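Local coordinates for polyhedrin (Orgyia pseudotsugata cypovirus 5, PDB 5A8V), which builds the crystalline occlusion bodies, or polyhedra, that protect cypovirus from the outside environment until insect larvae ingest them, at residues E21-S26 with Q115-W120. Residues are numbered along the deposited sequence; the frame is centred on the assembly and turned at random.
Sequences EFRSSS and QGSVDW
R23 lays its guanidinium over the backbone of S117, whose CA lies above one face of the group, off its centre. A bend at chi3 (-80°) turns the end of the chain so that NH2 reaches the carbonyl O of G116 at 2.8 Å, a weak hydrogen bond because the N-H points well off the oxygen (123°). The same NH2 meets the edge of the W120 ring at CZ2; a long chain ending in a flat group with several N-H donors can reach the G116 carbonyl while lying alongside that edge. The small S117 fits close against the turn from F22 to S25, its CB 3.6 Å from S24 CA. Two waters complete the seam: one donates to R23 O and accepts from S117 N, the other joins S24 O to S117 OG. E21 O takes both the S24 amide and its hydroxyl (OG at 2.9 Å), while S25 N to F22 O closes the type I turn. G116 has a positive phi at which a CB would be jammed against the preceding carbonyl. The contact thus joins the turn leading out of helix 6-22 to the loop between strands 109-115 and 124-128, with W120 resting on strand 169-178.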
ATOM      1  N   GLU A  21      -1.000  10.817  29.755  1.00 21.70           N
ATOM      2  CA  GLU A  21      -0.015  11.671  29.110  1.00 23.11           C
ATOM      3  C   GLU A  21       0.848  10.929  28.098  1.00 20.20           C
ATOM      4  O   GLU A  21       1.522  11.554  27.279  1.00 19.25           O
ATOM      5  CB  GLU A  21       0.866  12.348  30.152  1.00 23.05           C
ATOM      6  CG  GLU A  21       0.123  13.389  30.959  1.00 26.14           C
ATOM      7  CD  GLU A  21       0.972  13.950  32.066  1.00 32.83           C
ATOM      8  OE1 GLU A  21       2.188  13.643  32.083  1.00 33.06           O
ATOM      9  OE2 GLU A  21       0.426  14.684  32.920  1.00 35.15           O
ATOM     10  N   PHE A  22       0.826   9.604  28.150  1.00 19.59           N
ATOM     11  CA  PHE A  22       1.637   8.819  27.226  1.00 19.81           C
ATOM     12  C   PHE A  22       1.316   9.166  25.771  1.00 18.42           C
ATOM     13  O   PHE A  22       2.181   9.082  24.908  1.00 16.20           O
ATOM     14  CB  PHE A  22       1.469   7.316  27.473  1.00 18.46           C
ATOM     15  CG  PHE A  22       2.160   6.458  26.449  1.00 19.29           C
ATOM     16  CD1 PHE A  22       3.535   6.549  26.262  1.00 16.07           C
ATOM     17  CD2 PHE A  22       1.436   5.595  25.650  1.00 14.65           C
ATOM     18  CE1 PHE A  22       4.175   5.776  25.312  1.00 14.67           C
ATOM     19  CE2 PHE A  22       2.070   4.815  24.697  1.00 17.23           C
ATOM     20  CZ  PHE A  22       3.445   4.904  24.531  1.00 16.67           C
ATOM     21  N   ARG A  23       0.068   9.553  25.515  1.00 19.48           N
ATOM     22  CA  ARG A  23      -0.384   9.948  24.182  1.00 16.62           C
ATOM     23  C   ARG A  23       0.512  10.996  23.526  1.00 15.92           C
ATOM     24  O   ARG A  23       0.608  11.050  22.302  1.00 15.30           O
ATOM     25  CB  ARG A  23      -1.820  10.486  24.240  1.00 18.04           C
ATOM     26  CG  ARG A  23      -1.956  11.776  25.039  1.00 16.41           C
ATOM     27  CD  ARG A  23      -3.413  12.137  25.299  1.00 18.37           C
ATOM     28  NE  ARG A  23      -4.043  12.772  24.149  1.00 19.22           N
ATOM     29  CZ  ARG A  23      -3.896  14.056  23.827  1.00 23.59           C
ATOM     30  NH1 ARG A  23      -3.127  14.844  24.568  1.00 23.63           N
ATOM     31  NH2 ARG A  23      -4.514  14.554  22.759  1.00 20.50           N
ATOM     32  N   SER A  24       1.153  11.840  24.328  1.00 13.96           N
ATOM     33  CA  SER A  24       2.003  12.883  23.768  1.00 17.41           C
ATOM     34  C   SER A  24       3.396  12.356  23.403  1.00 17.40           C
ATOM     35  O   SER A  24       4.172  13.041  22.729  1.00 16.87           O
ATOM     36  CB  SER A  24       2.078  14.113  24.688  1.00 16.74           C
ATOM     37  OG  SER A  24       2.723  13.820  25.913  1.00 28.24           O
ATOM     38  N   SER A  25       3.700  11.134  23.838  1.00 14.99           N
ATOM     39  CA  SER A  25       4.949  10.474  23.455  1.00 15.23           C
ATOM     40  C   SER A  25       4.996  10.241  21.941  1.00 15.01           C
ATOM     41  O   SER A  25       4.013   9.801  21.335  1.00 14.14           O
ATOM     42  CB  SER A  25       5.113   9.146  24.204  1.00 14.06           C
ATOM     43  OG  SER A  25       6.208   8.391  23.703  1.00 15.76           O
ATOM     44  N   SER A  26       6.138  10.539  21.326  1.00 15.88           N
ATOM     45  CA  SER A  26       6.304  10.286  19.895  1.00 13.57           C
ATOM     46  C   SER A  26       6.270   8.793  19.567  1.00 14.99           C
ATOM     47  O   SER A  26       6.216   8.415  18.392  1.00 10.53           O
ATOM     48  CB  SER A  26       7.601  10.901  19.372  1.00 15.36           C
ATOM     49  OG  SER A  26       7.517  12.312  19.328  1.00 17.32           O
ATOM     50  N   GLN A 115      -7.648  10.219  16.613  1.00 10.35           N
ATOM     51  CA  GLN A 115      -7.425  10.127  18.053  1.00 11.56           C
ATOM     52  C   GLN A 115      -5.935  10.079  18.405  1.00 12.48           C
ATOM     53  O   GLN A 115      -5.163   9.329  17.806  1.00 11.30           O
ATOM     54  CB  GLN A 115      -8.154   8.910  18.631  1.00 11.67           C
ATOM     55  CG  GLN A 115      -8.031   8.772  20.140  1.00 12.03           C
ATOM     56  CD  GLN A 115      -8.805   7.587  20.702  1.00 12.60           C
ATOM     57  OE1 GLN A 115      -9.762   7.097  20.090  1.00  9.47           O
ATOM     58  NE2 GLN A 115      -8.391   7.120  21.878  1.00 13.21           N
ATOM     59  N   GLY A 116      -5.533  10.902  19.367  1.00 10.48           N
ATOM     60  CA  GLY A 116      -4.159  10.904  19.831  1.00 12.63           C
ATOM     61  C   GLY A 116      -3.694  12.303  20.163  1.00 13.19           C
ATOM     62  O   GLY A 116      -4.504  13.221  20.255  1.00 13.95           O
ATOM     63  N   SER A 117      -2.391  12.464  20.363  1.00 12.99           N
ATOM     64  CA  SER A 117      -1.816  13.794  20.510  1.00 12.12           C
ATOM     65  C   SER A 117      -1.447  14.268  19.114  1.00 11.24           C
ATOM     66  O   SER A 117      -0.315  14.119  18.659  1.00 13.40           O
ATOM     67  CB  SER A 117      -0.599  13.771  21.426  1.00 12.68           C
ATOM     68  OG  SER A 117       0.041  15.027  21.443  1.00 13.26           O
ATOM     69  N   VAL A 118      -2.436  14.839  18.445  1.00 10.27           N
ATOM     70  CA  VAL A 118      -2.377  15.139  17.028  1.00 11.11           C
ATOM     71  C   VAL A 118      -2.249  16.634  16.810  1.00 12.43           C
ATOM     72  O   VAL A 118      -2.764  17.427  17.599  1.00 14.11           O
ATOM     73  CB  VAL A 118      -3.672  14.646  16.350  1.00 12.12           C
ATOM     74  CG1 VAL A 118      -3.802  15.192  14.925  1.00 11.73           C
ATOM     75  CG2 VAL A 118      -3.729  13.125  16.389  1.00  9.61           C
ATOM     76  N   ASP A 119      -1.538  17.013  15.754  1.00 13.74           N
ATOM     77  CA  ASP A 119      -1.470  18.407  15.323  1.00 13.68           C
ATOM     78  C   ASP A 119      -2.770  18.712  14.596  1.00 11.33           C
ATOM     79  O   ASP A 119      -2.821  18.695  13.370  1.00 11.80           O
ATOM     80  CB  ASP A 119      -0.260  18.614  14.400  1.00 10.18           C
ATOM     81  CG  ASP A 119      -0.070  20.057  14.001  1.00 12.97           C
ATOM     82  OD1 ASP A 119      -0.843  20.910  14.488  1.00 12.83           O
ATOM     83  OD2 ASP A 119       0.856  20.339  13.200  1.00 11.54           O
ATOM     84  N   TRP A 120      -3.821  18.975  15.369  1.00 14.25           N
ATOM     85  CA  TRP A 120      -5.189  19.018  14.852  1.00 10.99           C
ATOM     86  C   TRP A 120      -5.347  19.900  13.624  1.00 12.67           C
ATOM     87  O   TRP A 120      -6.022  19.525  12.666  1.00 11.77           O
ATOM     88  CB  TRP A 120      -6.165  19.453  15.945  1.00 13.15           C
ATOM     89  CG  TRP A 120      -6.062  18.612  17.171  1.00 13.46           C
ATOM     90  CD1 TRP A 120      -5.560  18.987  18.377  1.00 16.18           C
ATOM     91  CD2 TRP A 120      -6.449  17.240  17.305  1.00 13.29           C
ATOM     92  NE1 TRP A 120      -5.619  17.938  19.265  1.00 14.61           N
ATOM     93  CE2 TRP A 120      -6.157  16.852  18.627  1.00 13.39           C
ATOM     94  CE3 TRP A 120      -7.018  16.300  16.432  1.00 15.04           C
ATOM     95  CZ2 TRP A 120      -6.419  15.567  19.107  1.00 13.95           C
ATOM     96  CZ3 TRP A 120      -7.282  15.023  16.911  1.00 14.30           C
ATOM     97  CH2 TRP A 120      -6.977  14.669  18.237  1.00 14.57           C
TER
HETATM   98  O   HOH W   1      -1.144   9.976  20.758  1.00 14.14           O
HETATM   99  O   HOH W   2       2.886  14.286  20.887  1.00 18.16           O